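Local structure of alcohol dehydrogenase IV (Corynebacterium glutamicum, 3IV7) at residues R79-A84 against K105-T110; V40-G45 against A62-E67; P14-F19 against P149-Y154; D66-H71 against G97-G102; G22-F27 against H53-E58. The protein probably acts as an NAD-dependent maleylacetate reductase of the iron-containing alcohol dehydrogenase family, a group of metal-binding oxidoreductases. One frame throughout, in Å; residues are numbered along the deposited sequence.

Contact 3 spans the longest stretch of chain: it opens at 14-19 and closes only at 149-154, bringing two strands together at the dimer-facing edge of the parallel sheet, with all four other contacts lying between. Contact 5 comes first among these, joining the start of helix 24-35 to the end of helix 49-55. Contact 2 crosses it, opening at 40-45 and pairing strand 40-43 with strand 63-65 at the far margin of the sheet. Where contact 2 ends, contact 4 begins, sharing Asp66 and Glu67 and packing the loop 66-71 against the start of helix 98-111. Contact 1 crosses contact 4 and packs helix 74-86 on helix 98-111.

Contact 1: residues R79-A84 against K105-T110; sequences RARAVA and KAIAMT
Ala106 O is gripped by two nitrogens of one guanidinium group: Arg81 NE lies 2.8 Å from Ala106 O, and Arg81 NH2 is 2.9 Å from the same oxygen. Both nitrogens come from one face of the peptide, above the carbonyl plane, while the oxygen sits in the guanidinium plane. This is a helix-helix crossing on one layer of the Rossmann-like alpha/beta domain, with the axes of 79-84 and 105-110 approaching to 8.9 Å at a signed angle of -62°. Arg81 acts as a knob in the hole formed by Ala106, Ile107, Met109 and Thr110. Its CG starts beside the backbone N (chi1 -73°), and from there the chain runs extended across the neighbouring helix. Thr110 CG2 lies over one face of the guanidinium, 3.5 Å above its centre, and the selenium of Met109 lies at the edge, 3.7 Å from Arg81 NH2. All three nitrogens have a partner, Glu78 taking NH1 in a salt bridge. Ile107 fits against Ala80 and Ala84 and leans on Met41 and Ile43 of strand 40-43. Its two branches divide the work: CD1 meets Ala80 CB at 3.6 Å, and CG2 meets Ala84 CB at 3.7 Å.

Contact 2: residues V40-G45 against A62-E67; sequences VMVIAG and AIWHDE
Val40 O takes two backbone donors at the start of this parallel pairing, Ala62 N at 2.8 Å and Ile63 N at 3.2 Å. Val42 then sits between two residues of the other strand, its N giving to Ile63 O at 2.8 Å and its O accepting from His65 N, and Ala44 N closes the series on His65 O at 3.0 Å. Weaker CA-H...O contacts fill the gaps between these rungs; beyond the last, Asp66 CA lies 3.0 Å from Ala44 O. Side-chain packing differs on the two faces. On the face of Met41, Ile63 and His65, the selenomethionine (chi1 178°, and extended beyond CG) carries its methyl across to the neighbouring strand and over one face of the imidazole: Met41 CE is 4.0 Å from the centroid of the His65 ring, a CH-pi contact. On the face of Val42, Trp64 lies alongside the valine, its CE3 within 3.8 Å of Val42 CB. The pairing closes the beta-alpha-beta unit made with helix 49-55, which covers the Val42 and Trp64 face. Helices 74-86 and 98-111 cover the Met41 and His65 face, and strand 91-96 pairs with strand 40-43 along its other edge.

Contact 3: residues P14-F19 against P149-Y154; sequences PQKVMF and PETVIY
Phe19 and Tyr154 mark the tightly packed end of this parallel strand pair, with Phe19 CD2 only 3.4 Å from Tyr154 CB. The two rings are oblique, their planes at 52° and their centroids 5.8 Å apart, and Tyr154 O lies over one face of the phenylalanine, toward its rim. Val17 CG1 meets Tyr154 CD2 at the ring edge at 3.6 Å, while Val152 CG1 covers part of a face. Helix 216-236 packs against this same group. On the opposite face of the sheet, the selenium of Met18 rests 4.0 Å from Thr151 CG2. Between the faces runs an even backbone ladder, including Met18 N to Val152 O at 2.8 Å. The looser side is that of two outward side chains: the exposed Glu150 sends its carboxylate to Arg35, and Lys16 its amine to Asp11 of the second subunit. Gln15 is the well-bonded exception at that end: an extended chain takes its NE2 to Pro149 O at 2.8 Å. The other amide partners are Glu126 O for NE2 and Tyr227 for OE1, which together fix the rotation of the amide. Strand 7-20 also pairs antiparallel with a strand of the second subunit. Its backbone is thus bonded along both edges, and the apolar side chains lie on the faces of a sheet that continues through the dimer.

Contact 4: residues D66-H71 against G97-G102; sequences DEVVMH and GGSTIG
Met70, whose CA packs 4.1 Å from Ser99 CB, lays its own CG over the centre of the His71 imidazole, 3.5 Å above the ring plane, but it does so in one of two conformers, so this placement is uncertain. The ring is steadied from outside the contact by a hydrogen bond from His71 NE2 to Asn253. Against the helix, Val68 does most of the touching. Its CG1 is anti to the backbone N (chi1 171°), which lets that methyl reach both hydroxyl side chains of the first helical turn. Val68 CG1 stands 3.3 Å from Ser99 OG and 3.5 Å from Thr100 OG1, close meetings of a methyl with oxygens. The second methyl, CG2, faces Thr100 CG2 more loosely at 4.2 Å, and Ile43 of the neighbouring strand touches both Val68 and Thr100. The stretch Gly97-Gly98-Ser99 is the glycine-rich turn between strand 91-96 and helix 98-111, with Gly97 at the N-cap and its O accepting from Ile101 N at 3.0 Å. In relatives of this family the corresponding turn lies at the coenzyme diphosphate, so a similar role is probable here. The loop 66-71 crosses one side of that turn without a direct polar bond to it. A single water makes the link instead, donating to Val69 O at 2.8 Å and to Ser99 O at 2.7 Å. Upstream, Glu67 is the centre of an inverse gamma turn that redirects the chain after strand 63-65, and its carboxylate is bound by Arg79 of helix 74-86.

Contact 5: residues G22-F27 against H53-E58; sequences GKSSAF and HKVASE
Ser25 loses the most surface here, and its hydroxyl makes the one direct hydrogen bond between the segments, from Ser25 OG to Glu58 OE2 at 2.7 Å. The carboxylate oxygen is met on its anti side, 15° out of the carboxylate plane. Ser25 OG stands between its backbone N and carbonyl carbon (chi1 74°), turned toward the glutamate. The rest of the serine presses on the end of the other helix, with its CA 3.3 Å from Val55 O in a CA-H...O contact. Glu58 reaches back from beyond that helix on a largely extended chain and also touches Lys29. Its charge lies near the amino end of helix 24-35, which would probably be favourable, although Ala26 N is poorly aligned with Glu58 OE2. A water sits in the notch between the segments. It donates to Ser25 O at 2.7 Å and to Val55 O at 2.8 Å, and it accepts from Glu58 N at 3.1 Å, tying together the three residues that carry the contact. Val55 supplies the apolar side: its CG2 rests 3.8 Å from Ser24 OG, a hydroxyl that is bonded to Asp155, and its side chain also packs on Leu28 and Leu158. The arrangement is that of two neighbouring helices covering one face of a Rossmann-like parallel sheet, here with the first turn of helix 24-35 set against the last turn of helix 49-55.

Contact 1: residues R79-A84 against K105-T110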
# COMPACT_ATOMS: atom_id res chain seq x y z
N ARG A 79 -11.72 32.15 -5.63
CA ARG A 79 -13.15 32.12 -6.01
C ARG A 79 -13.80 30.78 -5.66
O ARG A 79 -14.87 30.75 -5.09
CB ARG A 79 -13.35 32.39 -7.50
CG ARG A 79 -13.28 33.88 -7.86
CD ARG A 79 -13.64 34.11 -9.34
NE ARG A 79 -12.63 33.57 -10.27
CZ ARG A 79 -11.51 34.21 -10.64
NH1 ARG A 79 -11.18 35.38 -10.10
NH2 ARG A 79 -10.69 33.65 -11.49
N ALA A 80 -13.13 29.67 -5.99
CA ALA A 80 -13.68 28.32 -5.68
C ALA A 80 -13.87 28.13 -4.18
O ALA A 80 -14.88 27.56 -3.74
CB ALA A 80 -12.80 27.24 -6.24
N ARG A 81 -12.94 28.64 -3.38
CA ARG A 81 -13.02 28.47 -1.92
C ARG A 81 -14.20 29.24 -1.39
O ARG A 81 -14.89 28.77 -0.50
CB ARG A 81 -11.73 28.96 -1.23
CG ARG A 81 -10.54 28.03 -1.41
CD ARG A 81 -9.22 28.76 -1.25
NE ARG A 81 -8.04 27.86 -1.42
CZ ARG A 81 -6.78 28.29 -1.55
NH1 ARG A 81 -6.51 29.59 -1.59
NH2 ARG A 81 -5.79 27.43 -1.69
N ALA A 82 -14.43 30.43 -1.93
CA ALA A 82 -15.55 31.27 -1.51
C ALA A 82 -16.91 30.60 -1.83
O ALA A 82 -17.81 30.60 -0.99
CB ALA A 82 -15.46 32.64 -2.19
N VAL A 83 -17.04 30.07 -3.04
CA VAL A 83 -18.26 29.31 -3.42
C VAL A 83 -18.51 28.16 -2.41
O VAL A 83 -19.63 28.03 -1.86
CB VAL A 83 -18.13 28.74 -4.86
CG1 VAL A 83 -19.25 27.75 -5.16
CG2 VAL A 83 -18.14 29.89 -5.88
N ALA A 84 -17.46 27.39 -2.11
CA ALA A 84 -17.54 26.32 -1.13
C ALA A 84 -18.05 26.82 0.23
O ALA A 84 -19.02 26.28 0.78
CB ALA A 84 -16.14 25.64 -0.96
N LYS A 105 -8.27 20.26 -4.68
CA LYS A 105 -7.22 20.26 -3.68
C LYS A 105 -7.02 21.67 -3.13
O LYS A 105 -6.86 21.86 -1.93
CB LYS A 105 -5.91 19.73 -4.29
CG LYS A 105 -5.86 18.20 -4.51
CD LYS A 105 -4.50 17.82 -5.13
CE LYS A 105 -4.20 16.34 -4.95
NZ LYS A 105 -2.92 15.97 -5.57
N ALA A 106 -6.96 22.66 -4.01
CA ALA A 106 -6.77 24.03 -3.57
C ALA A 106 -7.86 24.44 -2.57
O ALA A 106 -7.58 25.10 -1.56
CB ALA A 106 -6.70 24.98 -4.75
N ILE A 107 -9.09 24.00 -2.81
CA ILE A 107 -10.21 24.30 -1.90
C ILE A 107 -10.02 23.61 -0.55
O ILE A 107 -10.23 24.22 0.49
CB ILE A 107 -11.58 23.87 -2.47
CG1 ILE A 107 -11.89 24.61 -3.77
CG2 ILE A 107 -12.71 24.20 -1.43
CD1 ILE A 107 -13.11 24.04 -4.55
N ALA A 108 -9.62 22.34 -0.58
CA ALA A 108 -9.38 21.59 0.66
C ALA A 108 -8.25 22.19 1.52
O ALA A 108 -8.26 22.07 2.74
CB ALA A 108 -9.08 20.15 0.34
N MSE A 109 -7.29 22.84 0.88
CA MSE A 109 -6.16 23.44 1.62
C MSE A 109 -6.62 24.38 2.70
O MSE A 109 -6.02 24.42 3.77
CB MSE A 109 -5.24 24.22 0.68
CG MSE A 109 -4.48 23.37 -0.29
SE MSE A 109 -3.53 24.49 -1.61
CE MSE A 109 -2.24 25.29 -0.44
N THR A 110 -7.64 25.18 2.39
CA THR A 110 -8.12 26.18 3.33
C THR A 110 -9.39 25.79 4.10
O THR A 110 -9.62 26.30 5.17
CB THR A 110 -8.36 27.50 2.65
OG1 THR A 110 -9.34 27.33 1.62
CG2 THR A 110 -7.05 28.01 2.01

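Contact 2: residues V40-G45 against A62-E67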
# COMPACT_ATOMS: atom_id res chain seq x y z
N VAL A 40 -23.27 18.87 -1.61
CA VAL A 40 -22.23 18.45 -2.46
C VAL A 40 -21.90 19.49 -3.53
O VAL A 40 -22.80 20.06 -4.17
CB VAL A 40 -22.64 17.14 -3.19
CG1 VAL A 40 -21.51 16.66 -4.14
CG2 VAL A 40 -23.02 16.03 -2.18
N MSE A 41 -20.61 19.70 -3.74
CA MSE A 41 -20.13 20.57 -4.80
C MSE A 41 -19.39 19.71 -5.81
O MSE A 41 -18.42 19.03 -5.47
CB MSE A 41 -19.21 21.63 -4.23
CG MSE A 41 -18.55 22.60 -5.27
SE MSE A 41 -17.52 23.95 -4.29
CE MSE A 41 -16.77 25.01 -5.73
N VAL A 42 -19.86 19.73 -7.06
CA VAL A 42 -19.20 19.01 -8.15
C VAL A 42 -18.35 19.99 -8.97
O VAL A 42 -18.83 21.06 -9.39
CB VAL A 42 -20.21 18.28 -9.06
CG1 VAL A 42 -19.51 17.70 -10.27
CG2 VAL A 42 -20.93 17.16 -8.29
N ILE A 43 -17.10 19.63 -9.17
CA ILE A 43 -16.15 20.47 -9.86
C ILE A 43 -15.75 19.76 -11.13
O ILE A 43 -15.27 18.62 -11.09
CB ILE A 43 -14.88 20.71 -8.98
CG1 ILE A 43 -15.25 21.44 -7.71
CG2 ILE A 43 -13.80 21.49 -9.77
CD1 ILE A 43 -14.29 21.23 -6.58
N ALA A 44 -15.92 20.43 -12.26
CA ALA A 44 -15.58 19.84 -13.55
C ALA A 44 -15.46 20.97 -14.59
O ALA A 44 -16.22 21.91 -14.56
CB ALA A 44 -16.68 18.82 -13.99
N GLY A 45 -14.48 20.88 -15.48
CA GLY A 45 -14.35 21.86 -16.55
C GLY A 45 -15.52 21.71 -17.52
O GLY A 45 -16.16 20.65 -17.59
N ALA A 62 -25.47 20.43 -4.72
CA ALA A 62 -25.75 21.81 -4.30
C ALA A 62 -25.16 22.82 -5.27
O ALA A 62 -25.76 23.84 -5.56
CB ALA A 62 -25.22 22.05 -2.90
N ILE A 63 -23.95 22.57 -5.72
CA ILE A 63 -23.24 23.51 -6.60
C ILE A 63 -22.49 22.76 -7.69
O ILE A 63 -21.83 21.74 -7.41
CB ILE A 63 -22.19 24.37 -5.81
CG1 ILE A 63 -22.88 25.37 -4.89
CG2 ILE A 63 -21.25 25.08 -6.79
CD1 ILE A 63 -23.62 26.55 -5.65
N TRP A 64 -22.59 23.27 -8.92
CA TRP A 64 -21.79 22.80 -10.06
C TRP A 64 -20.81 23.91 -10.40
O TRP A 64 -21.22 25.03 -10.70
CB TRP A 64 -22.67 22.54 -11.27
CG TRP A 64 -23.79 21.60 -11.03
CD1 TRP A 64 -25.04 21.92 -10.63
CD2 TRP A 64 -23.78 20.19 -11.25
NE1 TRP A 64 -25.81 20.79 -10.53
CE2 TRP A 64 -25.06 19.71 -10.93
CE3 TRP A 64 -22.79 19.28 -11.64
CZ2 TRP A 64 -25.39 18.37 -11.00
CZ3 TRP A 64 -23.13 17.95 -11.74
CH2 TRP A 64 -24.42 17.50 -11.41
N HIS A 65 -19.52 23.62 -10.33
CA HIS A 65 -18.51 24.64 -10.50
C HIS A 65 -17.63 24.26 -11.66
O HIS A 65 -16.99 23.20 -11.63
CB HIS A 65 -17.69 24.78 -9.21
CG HIS A 65 -16.69 25.89 -9.23
ND1 HIS A 65 -17.02 27.19 -8.93
CD2 HIS A 65 -15.37 25.88 -9.51
CE1 HIS A 65 -15.94 27.95 -9.04
NE2 HIS A 65 -14.93 27.18 -9.39
N ASP A 66 -17.60 25.11 -12.70
CA ASP A 66 -16.83 24.79 -13.89
C ASP A 66 -15.58 25.63 -14.16
O ASP A 66 -14.89 25.37 -15.17
CB ASP A 66 -17.71 24.69 -15.13
CG ASP A 66 -18.34 26.03 -15.56
OD1 ASP A 66 -17.98 27.10 -15.03
OD2 ASP A 66 -19.21 25.98 -16.45
N GLU A 67 -15.21 26.53 -13.25
CA GLU A 67 -13.99 27.32 -13.47
C GLU A 67 -12.74 26.54 -13.12
O GLU A 67 -12.19 26.69 -12.06
CB GLU A 67 -14.01 28.68 -12.76
CG GLU A 67 -12.81 29.51 -13.17
CD GLU A 67 -12.69 30.86 -12.49
OE1 GLU A 67 -13.29 31.08 -11.42
OE2 GLU A 67 -11.91 31.68 -13.01

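Contact 3: residues P14-F19 against P149-Y154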
# COMPACT_ATOMS: atom_id res chain seq x y z
N PRO A 14 -4.06 7.39 4.07
CA PRO A 14 -5.42 6.81 4.09
C PRO A 14 -6.19 7.12 2.81
O PRO A 14 -6.22 8.25 2.37
CB PRO A 14 -6.07 7.48 5.30
CG PRO A 14 -5.31 8.81 5.46
CD PRO A 14 -3.92 8.57 4.95
N GLN A 15 -6.77 6.11 2.20
CA GLN A 15 -7.57 6.31 1.02
C GLN A 15 -8.44 5.11 0.71
O GLN A 15 -8.06 3.97 0.93
CB GLN A 15 -6.67 6.60 -0.19
CG GLN A 15 -7.38 7.40 -1.27
CD GLN A 15 -6.41 7.96 -2.31
OE1 GLN A 15 -5.51 7.25 -2.77
NE2 GLN A 15 -6.59 9.23 -2.67
N LYS A 16 -9.64 5.39 0.22
CA LYS A 16 -10.51 4.38 -0.33
C LYS A 16 -10.50 4.53 -1.85
O LYS A 16 -10.56 5.65 -2.38
CB LYS A 16 -11.94 4.53 0.19
CG LYS A 16 -12.95 3.58 -0.45
CD LYS A 16 -14.42 3.87 0.03
CE LYS A 16 -14.69 3.37 1.44
NZ LYS A 16 -14.55 1.86 1.55
N VAL A 17 -10.45 3.40 -2.53
CA VAL A 17 -10.48 3.36 -3.97
C VAL A 17 -11.58 2.44 -4.38
O VAL A 17 -11.64 1.28 -3.93
CB VAL A 17 -9.16 2.80 -4.52
CG1 VAL A 17 -9.14 2.86 -6.06
CG2 VAL A 17 -8.01 3.57 -3.93
N MSE A 18 -12.51 2.95 -5.17
CA MSE A 18 -13.59 2.13 -5.70
C MSE A 18 -13.40 2.05 -7.20
O MSE A 18 -13.22 3.08 -7.86
CB MSE A 18 -14.93 2.75 -5.36
CG MSE A 18 -15.11 3.02 -3.87
SE MSE A 18 -16.60 4.24 -3.48
CE MSE A 18 -17.96 2.96 -3.18
N PHE A 19 -13.45 0.85 -7.75
CA PHE A 19 -13.04 0.62 -9.10
C PHE A 19 -14.09 -0.19 -9.82
O PHE A 19 -14.54 -1.22 -9.31
CB PHE A 19 -11.70 -0.14 -9.10
CG PHE A 19 -10.96 -0.08 -10.39
CD1 PHE A 19 -11.38 -0.81 -11.49
CD2 PHE A 19 -9.84 0.73 -10.53
CE1 PHE A 19 -10.69 -0.74 -12.71
CE2 PHE A 19 -9.16 0.82 -11.73
CZ PHE A 19 -9.58 0.09 -12.82
N PRO A 149 -7.33 13.21 -1.80
CA PRO A 149 -8.75 12.85 -1.76
C PRO A 149 -8.98 11.64 -0.86
O PRO A 149 -8.18 10.70 -0.86
CB PRO A 149 -9.06 12.52 -3.22
CG PRO A 149 -8.09 13.37 -4.01
CD PRO A 149 -6.85 13.51 -3.16
N GLU A 150 -10.03 11.69 -0.08
CA GLU A 150 -10.34 10.60 0.81
C GLU A 150 -10.83 9.38 0.06
O GLU A 150 -10.65 8.26 0.50
CB GLU A 150 -11.39 11.01 1.81
CG GLU A 150 -10.88 11.93 2.82
CD GLU A 150 -11.89 12.22 3.90
OE1 GLU A 150 -13.00 11.63 3.89
OE2 GLU A 150 -11.58 13.06 4.75
N THR A 151 -11.50 9.60 -1.05
CA THR A 151 -11.98 8.52 -1.88
C THR A 151 -11.69 8.78 -3.34
O THR A 151 -11.83 9.92 -3.85
CB THR A 151 -13.48 8.34 -1.70
OG1 THR A 151 -13.77 8.09 -0.32
CG2 THR A 151 -14.00 7.20 -2.59
N VAL A 152 -11.32 7.71 -4.06
CA VAL A 152 -11.13 7.79 -5.48
C VAL A 152 -12.05 6.80 -6.16
O VAL A 152 -12.07 5.62 -5.82
CB VAL A 152 -9.66 7.49 -5.88
CG1 VAL A 152 -9.47 7.65 -7.41
CG2 VAL A 152 -8.71 8.40 -5.10
N ILE A 153 -12.84 7.29 -7.12
CA ILE A 153 -13.72 6.43 -7.94
C ILE A 153 -13.15 6.32 -9.36
O ILE A 153 -13.00 7.32 -10.06
CB ILE A 153 -15.14 6.97 -7.97
CG1 ILE A 153 -15.69 6.99 -6.53
CG2 ILE A 153 -16.05 6.12 -8.96
CD1 ILE A 153 -17.05 7.77 -6.37
N TYR A 154 -12.74 5.11 -9.71
CA TYR A 154 -12.18 4.81 -11.01
C TYR A 154 -13.18 4.06 -11.88
O TYR A 154 -13.52 2.89 -11.60
CB TYR A 154 -10.90 3.95 -10.89
CG TYR A 154 -9.69 4.70 -10.47
CD1 TYR A 154 -9.22 5.78 -11.22
CD2 TYR A 154 -8.93 4.27 -9.39
CE1 TYR A 154 -8.11 6.44 -10.87
CE2 TYR A 154 -7.79 4.94 -9.03
CZ TYR A 154 -7.37 6.01 -9.78
OH TYR A 154 -6.22 6.66 -9.44

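Contact 4: residues D66-H71 against G97-G102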
# COMPACT_ATOMS: atom_id res chain seq x y z
N ASP A 66 -17.60 25.11 -12.70
CA ASP A 66 -16.83 24.79 -13.89
C ASP A 66 -15.58 25.63 -14.16
O ASP A 66 -14.89 25.37 -15.17
CB ASP A 66 -17.71 24.69 -15.13
CG ASP A 66 -18.34 26.03 -15.56
OD1 ASP A 66 -17.98 27.10 -15.03
OD2 ASP A 66 -19.21 25.98 -16.45
N GLU A 67 -15.21 26.53 -13.25
CA GLU A 67 -13.99 27.32 -13.47
C GLU A 67 -12.74 26.54 -13.12
O GLU A 67 -12.19 26.69 -12.06
CB GLU A 67 -14.01 28.68 -12.76
CG GLU A 67 -12.81 29.51 -13.17
CD GLU A 67 -12.69 30.86 -12.49
OE1 GLU A 67 -13.29 31.08 -11.42
OE2 GLU A 67 -11.91 31.68 -13.01
N VAL A 68 -12.29 25.71 -14.05
CA VAL A 68 -11.12 24.91 -13.88
C VAL A 68 -10.09 25.50 -14.80
O VAL A 68 -10.35 25.70 -15.97
CB VAL A 68 -11.41 23.44 -14.24
CG1 VAL A 68 -10.12 22.60 -14.28
CG2 VAL A 68 -12.45 22.86 -13.29
N VAL A 69 -8.91 25.83 -14.26
CA VAL A 69 -7.86 26.54 -15.02
C VAL A 69 -6.53 25.88 -14.74
O VAL A 69 -6.20 25.61 -13.60
CB VAL A 69 -7.84 28.04 -14.64
CG1 VAL A 69 -6.78 28.83 -15.48
CG2 VAL A 69 -9.19 28.63 -14.86
N MSE A 70 -5.80 25.54 -15.78
CA MSE A 70 -4.46 24.92 -15.69
C MSE A 70 -3.54 25.68 -14.72
O MSE A 70 -3.58 26.95 -14.69
CB MSE A 70 -3.83 24.95 -17.10
CG MSE A 70 -2.55 24.15 -17.24
SE MSE A 70 -1.84 24.19 -19.07
CE MSE A 70 -1.73 26.13 -19.34
N HIS A 71 -2.73 24.96 -13.97
CA HIS A 71 -1.74 25.52 -13.01
C HIS A 71 -2.39 26.16 -11.74
O HIS A 71 -1.68 26.74 -10.91
CB HIS A 71 -0.80 26.53 -13.69
CG HIS A 71 -0.18 26.02 -14.95
ND1 HIS A 71 0.59 24.88 -15.00
CD2 HIS A 71 -0.14 26.55 -16.21
CE1 HIS A 71 1.02 24.70 -16.24
NE2 HIS A 71 0.59 25.70 -16.99
N GLY A 97 -9.45 15.68 -15.02
CA GLY A 97 -8.02 15.44 -14.93
C GLY A 97 -7.29 16.22 -13.86
O GLY A 97 -7.90 16.86 -12.98
N GLY A 98 -5.97 16.25 -14.00
CA GLY A 98 -5.07 16.98 -13.09
C GLY A 98 -5.51 18.36 -12.60
O GLY A 98 -5.42 18.66 -11.41
N SER A 99 -5.93 19.23 -13.51
CA SER A 99 -6.26 20.60 -13.16
C SER A 99 -7.61 20.71 -12.41
O SER A 99 -7.82 21.64 -11.60
CB SER A 99 -6.21 21.49 -14.42
OG SER A 99 -7.31 21.22 -15.25
N THR A 100 -8.52 19.78 -12.69
CA THR A 100 -9.79 19.72 -12.00
C THR A 100 -9.57 19.21 -10.58
O THR A 100 -10.05 19.79 -9.62
CB THR A 100 -10.74 18.81 -12.73
OG1 THR A 100 -10.80 19.21 -14.12
CG2 THR A 100 -12.14 18.89 -12.08
N ILE A 101 -8.83 18.13 -10.47
CA ILE A 101 -8.46 17.60 -9.17
C ILE A 101 -7.63 18.66 -8.44
O ILE A 101 -7.75 18.83 -7.22
CB ILE A 101 -7.67 16.29 -9.30
CG1 ILE A 101 -8.58 15.17 -9.87
CG2 ILE A 101 -7.10 15.88 -7.95
CD1 ILE A 101 -7.82 13.94 -10.45
N GLY A 102 -6.82 19.39 -9.19
CA GLY A 102 -5.97 20.44 -8.61
C GLY A 102 -6.77 21.53 -7.90
O GLY A 102 -6.37 22.01 -6.81
O HOH W 1 -7.75 24.32 -11.70

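Contact 5: residues G22-F27 against H53-E58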
# COMPACT_ATOMS: atom_id res chain seq x y z
N GLY A 22 -18.48 1.52 -15.50
CA GLY A 22 -19.90 1.80 -15.45
C GLY A 22 -20.46 1.99 -14.05
O GLY A 22 -21.63 2.28 -13.92
N LYS A 23 -19.64 1.93 -13.02
CA LYS A 23 -20.17 2.02 -11.66
C LYS A 23 -20.03 3.38 -10.99
O LYS A 23 -20.39 3.51 -9.83
CB LYS A 23 -19.52 0.97 -10.76
CG LYS A 23 -19.70 -0.48 -11.23
CD LYS A 23 -21.18 -0.95 -11.09
N SER A 24 -19.49 4.40 -11.68
CA SER A 24 -19.19 5.66 -10.97
C SER A 24 -20.39 6.26 -10.30
O SER A 24 -20.28 6.72 -9.18
CB SER A 24 -18.49 6.73 -11.86
OG SER A 24 -19.20 6.98 -13.02
N SER A 25 -21.54 6.29 -10.96
CA SER A 25 -22.74 6.96 -10.38
C SER A 25 -23.27 6.21 -9.15
O SER A 25 -23.72 6.83 -8.21
CB SER A 25 -23.85 7.12 -11.43
OG SER A 25 -24.51 5.89 -11.72
N ALA A 26 -23.16 4.88 -9.17
CA ALA A 26 -23.61 4.04 -8.04
C ALA A 26 -22.62 4.15 -6.88
O ALA A 26 -23.02 4.35 -5.72
CB ALA A 26 -23.78 2.59 -8.49
N PHE A 27 -21.31 4.14 -7.19
CA PHE A 27 -20.29 4.36 -6.17
C PHE A 27 -20.40 5.74 -5.53
O PHE A 27 -20.17 5.90 -4.30
CB PHE A 27 -18.88 4.23 -6.74
CG PHE A 27 -18.44 2.81 -7.04
CD1 PHE A 27 -18.81 1.75 -6.25
CD2 PHE A 27 -17.50 2.59 -8.03
CE1 PHE A 27 -18.34 0.47 -6.53
CE2 PHE A 27 -17.03 1.32 -8.29
CZ PHE A 27 -17.45 0.27 -7.55
N HIS A 53 -22.44 15.59 -14.90
CA HIS A 53 -23.88 15.50 -14.62
C HIS A 53 -24.36 14.05 -14.63
O HIS A 53 -25.13 13.66 -13.76
CB HIS A 53 -24.68 16.33 -15.59
CG HIS A 53 -24.70 17.78 -15.26
ND1 HIS A 53 -23.64 18.61 -15.51
CD2 HIS A 53 -25.63 18.54 -14.62
CE1 HIS A 53 -23.93 19.83 -15.09
NE2 HIS A 53 -25.13 19.81 -14.54
N LYS A 54 -23.85 13.26 -15.58
CA LYS A 54 -24.21 11.84 -15.64
C LYS A 54 -23.64 11.10 -14.43
O LYS A 54 -24.28 10.24 -13.88
CB LYS A 54 -23.72 11.17 -16.92
CG LYS A 54 -24.30 11.72 -18.22
CD LYS A 54 -24.20 10.67 -19.36
CE LYS A 54 -24.05 11.32 -20.74
NZ LYS A 54 -22.63 11.82 -20.98
N VAL A 55 -22.41 11.44 -14.03
CA VAL A 55 -21.77 10.79 -12.89
C VAL A 55 -22.49 11.08 -11.57
O VAL A 55 -22.60 10.22 -10.72
CB VAL A 55 -20.31 11.20 -12.78
CG1 VAL A 55 -19.72 10.77 -11.44
CG2 VAL A 55 -19.51 10.64 -13.98
N ALA A 56 -23.00 12.30 -11.43
CA ALA A 56 -23.71 12.68 -10.21
C ALA A 56 -25.25 12.52 -10.32
O ALA A 56 -25.98 13.09 -9.52
CB ALA A 56 -23.37 14.12 -9.85
N SER A 57 -25.73 11.73 -11.31
CA SER A 57 -27.16 11.59 -11.55
C SER A 57 -27.92 10.87 -10.43
O SER A 57 -29.13 10.96 -10.35
CB SER A 57 -27.42 10.86 -12.88
OG SER A 57 -26.88 9.55 -12.82
N GLU A 58 -27.21 10.16 -9.57
CA GLU A 58 -27.87 9.49 -8.47
C GLU A 58 -27.72 10.24 -7.15
O GLU A 58 -28.10 9.70 -6.10
CB GLU A 58 -27.34 8.06 -8.31
CG GLU A 58 -27.43 7.20 -9.56
CD GLU A 58 -27.21 5.74 -9.26
OE1 GLU A 58 -27.79 5.25 -8.26
OE2 GLU A 58 -26.45 5.07 -9.99
O HOH W 2 -24.35 9.45 -8.68